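Local coordinates for protein serine--tRNA ligase (Pyrococcus horikoshii, PDB 2DQ0) that probably catalyses the ATP-dependent attachment of serine to tRNA(Ser), and also to tRNA(Sec), by way of a seryl-adenylate, at residues I194-L199 and R412-I417; E329-L334 and T406-S411. All coordinates share one frame; numbering follows the deposited sequence.

Interaction 1. Residues I194-L199 and R412-I417; sequences ILDLAL and RAIVAI. With SSA (5'-O-(N-(L-seryl)-sulfamoyl)adenosine), chain G; SO4 (sulfate ion), chain E.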
ATOM      1  N   ILE A 194      -8.119   3.473  16.428  1.00 37.76           N
ATOM      2  CA  ILE A 194      -7.570   4.649  17.080  1.00 37.65           C
ATOM      3  C   ILE A 194      -6.242   4.297  17.741  1.00 39.58           C
ATOM      4  O   ILE A 194      -5.296   5.081  17.717  1.00 44.82           O
ATOM      5  CB  ILE A 194      -8.545   5.240  18.144  1.00 42.15           C
ATOM      6  CG1 ILE A 194      -9.395   6.361  17.537  1.00 42.21           C
ATOM      7  CG2 ILE A 194      -7.760   5.915  19.246  1.00 37.73           C
ATOM      8  CD1 ILE A 194     -10.055   6.021  16.255  1.00 46.05           C
ATOM      9  N   LEU A 195      -6.173   3.109  18.329  1.00 37.21           N
ATOM     10  CA  LEU A 195      -4.950   2.673  18.992  1.00 42.26           C
ATOM     11  C   LEU A 195      -3.768   2.570  18.009  1.00 43.27           C
ATOM     12  O   LEU A 195      -2.632   2.944  18.330  1.00 43.39           O
ATOM     13  CB  LEU A 195      -5.191   1.323  19.689  1.00 31.43           C
ATOM     14  CG  LEU A 195      -3.973   0.764  20.405  1.00 34.24           C
ATOM     15  CD1 LEU A 195      -3.505   1.753  21.469  1.00 27.43           C
ATOM     16  CD2 LEU A 195      -4.320  -0.560  21.015  1.00 32.37           C
ATOM     17  N   ASP A 196      -4.056   2.052  16.814  1.00 45.46           N
ATOM     18  CA  ASP A 196      -3.069   1.885  15.766  1.00 41.21           C
ATOM     19  C   ASP A 196      -2.520   3.267  15.414  1.00 47.62           C
ATOM     20  O   ASP A 196      -1.300   3.482  15.476  1.00 38.68           O
ATOM     21  CB  ASP A 196      -3.721   1.237  14.539  1.00 45.11           C
ATOM     22  CG  ASP A 196      -2.730   0.938  13.415  1.00 48.54           C
ATOM     23  OD1 ASP A 196      -2.781  -0.173  12.865  1.00 62.07           O
ATOM     24  OD2 ASP A 196      -1.911   1.802  13.056  1.00 57.23           O
ATOM     25  N   LEU A 197      -3.406   4.199  15.054  1.00 32.39           N
ATOM     26  CA  LEU A 197      -2.947   5.546  14.723  1.00 41.23           C
ATOM     27  C   LEU A 197      -2.204   6.202  15.873  1.00 38.41           C
ATOM     28  O   LEU A 197      -1.202   6.885  15.651  1.00 37.79           O
ATOM     29  CB  LEU A 197      -4.092   6.469  14.328  1.00 35.86           C
ATOM     30  CG  LEU A 197      -4.905   6.118  13.083  1.00 58.09           C
ATOM     31  CD1 LEU A 197      -5.701   7.366  12.719  1.00 60.48           C
ATOM     32  CD2 LEU A 197      -4.002   5.660  11.903  1.00 50.40           C
ATOM     33  N   ALA A 198      -2.701   5.998  17.089  1.00 32.86           N
ATOM     34  CA  ALA A 198      -2.083   6.578  18.274  1.00 36.51           C
ATOM     35  C   ALA A 198      -0.644   6.114  18.413  1.00 35.80           C
ATOM     36  O   ALA A 198       0.246   6.926  18.693  1.00 33.24           O
ATOM     37  CB  ALA A 198      -2.882   6.210  19.524  1.00 34.75           C
ATOM     38  N   LEU A 199      -0.418   4.816  18.203  1.00 31.52           N
ATOM     39  CA  LEU A 199       0.926   4.250  18.302  1.00 34.26           C
ATOM     40  C   LEU A 199       1.899   4.882  17.292  1.00 32.77           C
ATOM     41  O   LEU A 199       3.058   5.106  17.612  1.00 42.82           O
ATOM     42  CB  LEU A 199       0.858   2.722  18.138  1.00 37.88           C
ATOM     43  CG  LEU A 199       0.435   1.952  19.401  1.00 36.58           C
ATOM     44  CD1 LEU A 199       0.103   0.474  19.108  1.00 36.06           C
ATOM     45  CD2 LEU A 199       1.572   2.035  20.387  1.00 30.37           C
ATOM     46  N   ARG A 412       2.301  -5.781  16.002  1.00 32.47           N
ATOM     47  CA  ARG A 412       2.765  -6.447  17.205  1.00 41.12           C
ATOM     48  C   ARG A 412       2.746  -5.622  18.467  1.00 44.89           C
ATOM     49  O   ARG A 412       2.778  -6.186  19.558  1.00 49.58           O
ATOM     50  CB  ARG A 412       4.148  -7.026  16.973  1.00 31.68           C
ATOM     51  CG  ARG A 412       4.093  -8.012  15.822  1.00 39.57           C
ATOM     52  CD  ARG A 412       5.336  -8.786  15.685  1.00 39.50           C
ATOM     53  NE  ARG A 412       5.148  -9.834  14.711  1.00 47.73           N
ATOM     54  CZ  ARG A 412       6.096 -10.673  14.329  1.00 52.05           C
ATOM     55  NH1 ARG A 412       5.814 -11.609  13.430  1.00 46.47           N
ATOM     56  NH2 ARG A 412       7.320 -10.569  14.845  1.00 46.25           N
ATOM     57  N   ALA A 413       2.698  -4.300  18.341  1.00 41.93           N
ATOM     58  CA  ALA A 413       2.645  -3.459  19.527  1.00 39.94           C
ATOM     59  C   ALA A 413       1.225  -3.645  20.099  1.00 45.31           C
ATOM     60  O   ALA A 413       1.003  -3.738  21.320  1.00 35.76           O
ATOM     61  CB  ALA A 413       2.879  -2.016  19.144  1.00 44.72           C
ATOM     62  N   ILE A 414       0.264  -3.732  19.193  1.00 37.40           N
ATOM     63  CA  ILE A 414      -1.110  -3.903  19.591  1.00 38.02           C
ATOM     64  C   ILE A 414      -1.270  -5.250  20.284  1.00 44.84           C
ATOM     65  O   ILE A 414      -1.974  -5.335  21.285  1.00 45.03           O
ATOM     66  CB  ILE A 414      -2.065  -3.774  18.357  1.00 43.64           C
ATOM     67  CG1 ILE A 414      -2.199  -2.299  17.968  1.00 33.90           C
ATOM     68  CG2 ILE A 414      -3.449  -4.367  18.656  1.00 30.44           C
ATOM     69  CD1 ILE A 414      -3.089  -2.080  16.759  1.00 28.75           C
ATOM     70  N   VAL A 415      -0.619  -6.303  19.777  1.00 46.69           N
ATOM     71  CA  VAL A 415      -0.753  -7.598  20.440  1.00 50.24           C
ATOM     72  C   VAL A 415      -0.111  -7.476  21.820  1.00 47.15           C
ATOM     73  O   VAL A 415      -0.726  -7.849  22.829  1.00 43.96           O
ATOM     74  CB  VAL A 415      -0.097  -8.811  19.653  1.00 46.01           C
ATOM     75  CG1 VAL A 415      -0.654  -8.907  18.264  1.00 45.10           C
ATOM     76  CG2 VAL A 415       1.377  -8.670  19.588  1.00 54.72           C
ATOM     77  N   ALA A 416       1.096  -6.915  21.878  1.00 37.63           N
ATOM     78  CA  ALA A 416       1.756  -6.785  23.167  1.00 39.64           C
ATOM     79  C   ALA A 416       0.892  -6.019  24.170  1.00 44.02           C
ATOM     80  O   ALA A 416       0.809  -6.410  25.341  1.00 46.29           O
ATOM     81  CB  ALA A 416       3.122  -6.123  23.018  1.00 29.88           C
ATOM     82  N   ILE A 417       0.226  -4.956  23.717  1.00 43.67           N
ATOM     83  CA  ILE A 417      -0.602  -4.169  24.621  1.00 42.42           C
ATOM     84  C   ILE A 417      -1.832  -4.934  25.068  1.00 45.45           C
ATOM     85  O   ILE A 417      -2.192  -4.884  26.242  1.00 52.29           O
ATOM     86  CB  ILE A 417      -1.008  -2.809  23.987  1.00 46.50           C
ATOM     87  CG1 ILE A 417       0.237  -1.921  23.885  1.00 45.04           C
ATOM     88  CG2 ILE A 417      -2.118  -2.124  24.805  1.00 25.70           C
ATOM     89  CD1 ILE A 417      -0.006  -0.585  23.245  1.00 43.19           C
TER
HETATM   90  N10 SSA G1001      13.509  -2.370   8.571  1.00 26.83           N
HETATM   91  CA  SSA G1001      13.701  -3.346   9.659  1.00 44.84           C
HETATM   92  CB  SSA G1001      13.626  -2.678  11.006  1.00 47.08           C
HETATM   93  OG  SSA G1001      12.292  -2.283  11.343  1.00 42.65           O
HETATM   94  C9  SSA G1001      12.674  -4.471   9.651  1.00 38.24           C
HETATM   95  O9  SSA G1001      11.715  -4.448   8.885  1.00 45.87           O
HETATM   96  N8  SSA G1001      12.885  -5.484  10.501  1.00 39.90           N
HETATM   97  S1  SSA G1001      11.828  -6.691  10.601  1.00 38.54           S
HETATM   98  O1S SSA G1001      11.827  -7.316   9.286  1.00 31.52           O
HETATM   99  O2S SSA G1001      12.209  -7.461  11.779  1.00 40.15           O
HETATM  100  O5' SSA G1001      10.455  -5.970  10.834  1.00 39.49           O
HETATM  101  C5' SSA G1001      10.303  -5.114  11.949  1.00 45.06           C
HETATM  102  C4' SSA G1001       9.128  -5.499  12.792  1.00 42.79           C
HETATM  103  O4' SSA G1001       7.905  -5.401  12.037  1.00 43.31           O
HETATM  104  C3' SSA G1001       9.085  -6.901  13.366  1.00 52.63           C
HETATM  105  O3' SSA G1001       9.941  -6.985  14.487  1.00 47.76           O
HETATM  106  C2' SSA G1001       7.629  -6.950  13.791  1.00 48.39           C
HETATM  107  O2' SSA G1001       7.330  -6.180  14.931  1.00 42.93           O
HETATM  108  C1' SSA G1001       6.961  -6.327  12.558  1.00 46.46           C
HETATM  109  N9  SSA G1001       6.672  -7.278  11.488  1.00 38.09           N
HETATM  110  C8  SSA G1001       7.532  -7.858  10.570  1.00 30.46           C
HETATM  111  N7  SSA G1001       6.938  -8.679   9.741  1.00 35.65           N
HETATM  112  C5  SSA G1001       5.604  -8.644  10.136  1.00 39.02           C
HETATM  113  C6  SSA G1001       4.445  -9.314   9.663  1.00 38.33           C
HETATM  114  N6  SSA G1001       4.464 -10.173   8.648  1.00 46.55           N
HETATM  115  N1  SSA G1001       3.250  -9.044  10.274  1.00 42.79           N
HETATM  116  C2  SSA G1001       3.235  -8.162  11.297  1.00 36.62           C
HETATM  117  N3  SSA G1001       4.268  -7.474  11.835  1.00 44.26           N
HETATM  118  C4  SSA G1001       5.430  -7.776  11.210  1.00 32.52           C
HETATM  119  S   SO4 E2005       8.838 -14.291  14.527  1.00110.66           S
HETATM  120  O1  SO4 E2005       8.914 -13.824  13.121  1.00107.66           O
HETATM  121  O2  SO4 E2005       9.696 -15.484  14.714  1.00112.52           O
HETATM  122  O3  SO4 E2005       7.445 -14.653  14.840  1.00109.47           O
HETATM  123  O4  SO4 E2005       9.286 -13.220  15.444  1.00103.74           O
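The helical turns bearing Leu195 and Leu199 and those bearing Ala413 and Ile414 cross at 114°, their axes 10.4 Å apart at closest approach. Leu199 uses both methyls: CD1 meets Ala413 CB at 3.7 Å and Ile414 CG1, whereas CD2 reaches tip to tip for Ile417 CD1. Leu195 and Ile414 lie alongside each other, pointing opposite ways, with Leu195 CD2 4.1 Å from Ile414 CG1. With CG1 anti to its carbonyl carbon (chi1 -76°), Ile414 brings CD1 to 4.0 Å from Asp196 CB; the carboxylate of Asp196 bonds instead to His303. Arg412 leaves this apolar seam with an extended chain, lays its CD 3.4 Å from SSA O2' and turns one guanidinium face to adenine atom SSA C4, which sits over the rim of that group, as the motif 3 arginine of class II synthetases does. Phe297 O and Glu370 O hold NE and NH2; NH2 also bonds weakly to a sulfate, probably from the crystallisation liquor. A leucine in its place would probably lose the cover over the adenine and leave those two carbonyls without their donors. Helix 190-209 faces Ile208, Ile216 and Leu204 of the second subunit, while helix 410-420 leans on strands 354-362 and 408-409.

Interaction 2. Residues E329-L334 and T406-S411; sequences ELFQEL and TAIATS. With SSA (5'-O-(N-(L-seryl)-sulfamoyl)adenosine), chain G.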
ATOM      1  N   GLU A 329      12.914   2.525  24.826  1.00 49.80           N
ATOM      2  CA  GLU A 329      12.217   3.565  25.573  1.00 48.90           C
ATOM      3  C   GLU A 329      10.740   3.559  25.298  1.00 49.26           C
ATOM      4  O   GLU A 329       9.931   3.720  26.220  1.00 50.23           O
ATOM      5  CB  GLU A 329      12.770   4.945  25.246  1.00 51.64           C
ATOM      6  CG  GLU A 329      14.025   5.324  26.010  1.00 71.80           C
ATOM      7  CD  GLU A 329      14.555   6.688  25.588  1.00 81.57           C
ATOM      8  OE1 GLU A 329      13.737   7.627  25.495  1.00 83.56           O
ATOM      9  OE2 GLU A 329      15.780   6.825  25.352  1.00 82.01           O
ATOM     10  N   LEU A 330      10.379   3.376  24.031  1.00 46.54           N
ATOM     11  CA  LEU A 330       8.972   3.371  23.665  1.00 44.92           C
ATOM     12  C   LEU A 330       8.217   2.274  24.379  1.00 45.74           C
ATOM     13  O   LEU A 330       7.155   2.520  24.963  1.00 43.61           O
ATOM     14  CB  LEU A 330       8.801   3.214  22.156  1.00 47.63           C
ATOM     15  CG  LEU A 330       9.349   4.390  21.362  1.00 49.66           C
ATOM     16  CD1 LEU A 330       9.260   4.074  19.882  1.00 49.17           C
ATOM     17  CD2 LEU A 330       8.576   5.655  21.724  1.00 42.99           C
ATOM     18  N   PHE A 331       8.757   1.062  24.346  1.00 42.31           N
ATOM     19  CA  PHE A 331       8.074  -0.036  25.002  1.00 44.10           C
ATOM     20  C   PHE A 331       8.052   0.087  26.511  1.00 44.06           C
ATOM     21  O   PHE A 331       7.134  -0.415  27.162  1.00 48.70           O
ATOM     22  CB  PHE A 331       8.641  -1.364  24.520  1.00 38.92           C
ATOM     23  CG  PHE A 331       8.195  -1.707  23.125  1.00 40.75           C
ATOM     24  CD1 PHE A 331       7.045  -2.495  22.920  1.00 28.00           C
ATOM     25  CD2 PHE A 331       8.863  -1.156  22.008  1.00 27.37           C
ATOM     26  CE1 PHE A 331       6.559  -2.731  21.627  1.00 30.56           C
ATOM     27  CE2 PHE A 331       8.395  -1.378  20.713  1.00 30.41           C
ATOM     28  CZ  PHE A 331       7.231  -2.173  20.510  1.00 30.67           C
ATOM     29  N   GLN A 332       9.038   0.771  27.081  1.00 43.33           N
ATOM     30  CA  GLN A 332       9.008   0.987  28.522  1.00 47.93           C
ATOM     31  C   GLN A 332       7.852   1.955  28.834  1.00 45.07           C
ATOM     32  O   GLN A 332       7.074   1.712  29.766  1.00 49.77           O
ATOM     33  CB  GLN A 332      10.335   1.538  29.026  1.00 46.00           C
ATOM     34  CG  GLN A 332      11.455   0.535  28.912  1.00 54.27           C
ATOM     35  CD  GLN A 332      12.796   1.110  29.296  1.00 50.09           C
ATOM     36  OE1 GLN A 332      13.830   0.465  29.131  1.00 60.80           O
ATOM     37  NE2 GLN A 332      12.789   2.322  29.814  1.00 48.51           N
ATOM     38  N   GLU A 333       7.702   3.025  28.050  1.00 38.42           N
ATOM     39  CA  GLU A 333       6.590   3.952  28.300  1.00 45.96           C
ATOM     40  C   GLU A 333       5.243   3.232  28.091  1.00 50.44           C
ATOM     41  O   GLU A 333       4.250   3.507  28.776  1.00 54.28           O
ATOM     42  CB  GLU A 333       6.693   5.186  27.393  1.00 48.08           C
ATOM     43  CG  GLU A 333       7.991   5.989  27.611  1.00 65.66           C
ATOM     44  CD  GLU A 333       7.870   7.475  27.263  1.00 65.19           C
ATOM     45  OE1 GLU A 333       8.383   7.901  26.201  1.00 62.42           O
ATOM     46  OE2 GLU A 333       7.257   8.214  28.065  1.00 65.71           O
ATOM     47  N   LEU A 334       5.227   2.305  27.137  1.00 53.57           N
ATOM     48  CA  LEU A 334       4.048   1.517  26.821  1.00 50.90           C
ATOM     49  C   LEU A 334       3.849   0.449  27.909  1.00 54.14           C
ATOM     50  O   LEU A 334       2.889  -0.331  27.865  1.00 49.04           O
ATOM     51  CB  LEU A 334       4.240   0.858  25.453  1.00 45.75           C
ATOM     52  CG  LEU A 334       3.438   1.389  24.268  1.00 43.26           C
ATOM     53  CD1 LEU A 334       2.897   2.736  24.574  1.00 37.02           C
ATOM     54  CD2 LEU A 334       4.295   1.414  23.031  1.00 35.55           C
ATOM     55  N   THR A 406      13.232  -0.702  14.080  1.00 43.54           N
ATOM     56  CA  THR A 406      11.824  -0.499  14.289  1.00 43.90           C
ATOM     57  C   THR A 406      11.697   0.526  15.406  1.00 42.80           C
ATOM     58  O   THR A 406      12.494   0.519  16.346  1.00 40.92           O
ATOM     59  CB  THR A 406      11.161  -1.789  14.807  1.00 42.14           C
ATOM     60  OG1 THR A 406      11.589  -2.896  14.011  1.00 38.09           O
ATOM     61  CG2 THR A 406       9.640  -1.668  14.768  1.00 37.77           C
ATOM     62  N   ALA A 407      10.732   1.428  15.290  1.00 39.45           N
ATOM     63  CA  ALA A 407      10.444   2.334  16.398  1.00 37.45           C
ATOM     64  C   ALA A 407       9.224   1.565  16.911  1.00 40.13           C
ATOM     65  O   ALA A 407       9.234   1.019  17.998  1.00 45.28           O
ATOM     66  CB  ALA A 407      10.047   3.708  15.915  1.00 37.55           C
ATOM     67  N   ILE A 408       8.180   1.495  16.097  1.00 40.55           N
ATOM     68  CA  ILE A 408       6.994   0.722  16.463  1.00 38.79           C
ATOM     69  C   ILE A 408       6.280   0.128  15.252  1.00 41.82           C
ATOM     70  O   ILE A 408       5.892   0.833  14.320  1.00 40.71           O
ATOM     71  CB  ILE A 408       5.933   1.546  17.196  1.00 32.69           C
ATOM     72  CG1 ILE A 408       6.408   1.904  18.595  1.00 36.33           C
ATOM     73  CG2 ILE A 408       4.622   0.739  17.278  1.00 38.14           C
ATOM     74  CD1 ILE A 408       5.365   2.729  19.403  1.00 34.63           C
ATOM     75  N   ALA A 409       6.118  -1.181  15.254  1.00 39.28           N
ATOM     76  CA  ALA A 409       5.376  -1.804  14.179  1.00 37.56           C
ATOM     77  C   ALA A 409       4.061  -1.999  14.951  1.00 36.24           C
ATOM     78  O   ALA A 409       4.000  -2.798  15.884  1.00 36.82           O
ATOM     79  CB  ALA A 409       6.028  -3.131  13.788  1.00 27.78           C
ATOM     80  N   THR A 410       3.031  -1.240  14.589  1.00 41.60           N
ATOM     81  CA  THR A 410       1.746  -1.280  15.308  1.00 42.52           C
ATOM     82  C   THR A 410       1.121  -2.658  15.486  1.00 42.44           C
ATOM     83  O   THR A 410       0.584  -2.959  16.544  1.00 45.60           O
ATOM     84  CB  THR A 410       0.690  -0.349  14.660  1.00 39.28           C
ATOM     85  OG1 THR A 410       0.305  -0.870  13.389  1.00 47.28           O
ATOM     86  CG2 THR A 410       1.245   1.037  14.456  1.00 38.56           C
ATOM     87  N   SER A 411       1.176  -3.483  14.448  1.00 47.49           N
ATOM     88  CA  SER A 411       0.627  -4.838  14.503  1.00 46.82           C
ATOM     89  C   SER A 411       1.012  -5.521  15.832  1.00 42.30           C
ATOM     90  O   SER A 411       0.168  -5.788  16.688  1.00 33.27           O
ATOM     91  CB  SER A 411       1.183  -5.656  13.333  1.00 50.84           C
ATOM     92  OG  SER A 411       2.608  -5.518  13.275  1.00 47.14           O
TER
HETATM   93  N10 SSA G1001      13.509  -2.370   8.571  1.00 26.83           N
HETATM   94  CA  SSA G1001      13.701  -3.346   9.659  1.00 44.84           C
HETATM   95  CB  SSA G1001      13.626  -2.678  11.006  1.00 47.08           C
HETATM   96  OG  SSA G1001      12.292  -2.283  11.343  1.00 42.65           O
HETATM   97  C9  SSA G1001      12.674  -4.471   9.651  1.00 38.24           C
HETATM   98  O9  SSA G1001      11.715  -4.448   8.885  1.00 45.87           O
HETATM   99  N8  SSA G1001      12.885  -5.484  10.501  1.00 39.90           N
HETATM  100  S1  SSA G1001      11.828  -6.691  10.601  1.00 38.54           S
HETATM  101  O1S SSA G1001      11.827  -7.316   9.286  1.00 31.52           O
HETATM  102  O2S SSA G1001      12.209  -7.461  11.779  1.00 40.15           O
HETATM  103  O5' SSA G1001      10.455  -5.970  10.834  1.00 39.49           O
HETATM  104  C5' SSA G1001      10.303  -5.114  11.949  1.00 45.06           C
HETATM  105  C4' SSA G1001       9.128  -5.499  12.792  1.00 42.79           C
HETATM  106  O4' SSA G1001       7.905  -5.401  12.037  1.00 43.31           O
HETATM  107  C3' SSA G1001       9.085  -6.901  13.366  1.00 52.63           C
HETATM  108  O3' SSA G1001       9.941  -6.985  14.487  1.00 47.76           O
HETATM  109  C2' SSA G1001       7.629  -6.950  13.791  1.00 48.39           C
HETATM  110  O2' SSA G1001       7.330  -6.180  14.931  1.00 42.93           O
HETATM  111  C1' SSA G1001       6.961  -6.327  12.558  1.00 46.46           C
HETATM  112  N9  SSA G1001       6.672  -7.278  11.488  1.00 38.09           N
HETATM  113  C8  SSA G1001       7.532  -7.858  10.570  1.00 30.46           C
HETATM  114  N7  SSA G1001       6.938  -8.679   9.741  1.00 35.65           N
HETATM  115  C5  SSA G1001       5.604  -8.644  10.136  1.00 39.02           C
HETATM  116  C6  SSA G1001       4.445  -9.314   9.663  1.00 38.33           C
HETATM  117  N6  SSA G1001       4.464 -10.173   8.648  1.00 46.55           N
HETATM  118  N1  SSA G1001       3.250  -9.044  10.274  1.00 42.79           N
HETATM  119  C2  SSA G1001       3.235  -8.162  11.297  1.00 36.62           C
HETATM  120  N3  SSA G1001       4.268  -7.474  11.835  1.00 44.26           N
HETATM  121  C4  SSA G1001       5.430  -7.776  11.210  1.00 32.52           C
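Ile408, Leu330 and Phe331 carry this contact, in which the last turn of helix 316-333 lies against the chain passing from strand 398-406 into helix 410-420. The backbones come nearest at Leu330 and Ala407, with CA atoms 7.5 Å apart. Leu330 points toward the strand and touches with a single methyl: CD1 lies 3.8 Å from Ile408 CG1, 4.1 Å from Ala407 CB, and also against Ala407 O. The Ile408 side chain runs obliquely across it and continues to the helix end, where its CD1 meets Leu334 CD2 tip to tip at 4.0 Å. Its reach follows from CG1 standing anti to the carbonyl carbon (chi1 -70°) and an extended chi2. Phe331 turns a ring edge to the backbone, CE2 lying 3.7 Å from Ala407 O, which sits near the ring plane, while Val371 and Val372 of strand 367-376 line the ring. A classic beta bulge sets Ala407 and Ile408 together across from Val305 of strand 301-311. On both sides of the bulge the chain turns polar groups to the seryl-adenylate analogue: before it Thr406 OG1 donates to SSA OG at 2.8 Å and accepts from Ser373 N, and after it Ser411 OG donates to the adenine atom SSA N3 at 2.9 Å. Between them Ala409, the N-cap residue of helix 410-420, sets its CB near the ribose. The contact is thus made by apolar side chains, with Ala407 O the one polar atom they touch, and the side-chain bonds to the analogue come from Thr406 and Ser411, which take no part in the packing.

From the N terminus, helix 190-209 comes first, and interaction 1 closes the long loop from it to helix 410-420. Interaction 2 is nested within: it joins the end of helix 316-333 to residues 406-411, enclosing a stretch about half strand, with very little helix. The two share helix 410-420, their centres lie about 9 Å apart, and they merge into one core, where Leu199 CD2 packs 3.8 Å from Leu334 CD2 and Ala413 meets Ile408. A weak hydrogen bond from Thr410 to Asp196 also links them. Helices 190-209 and 316-333 are thereby packed against the motif 3 strand and helix, which also supplies Thr406, Ala409, Ser411 and Arg412 to the bound seryl-adenylate analogue.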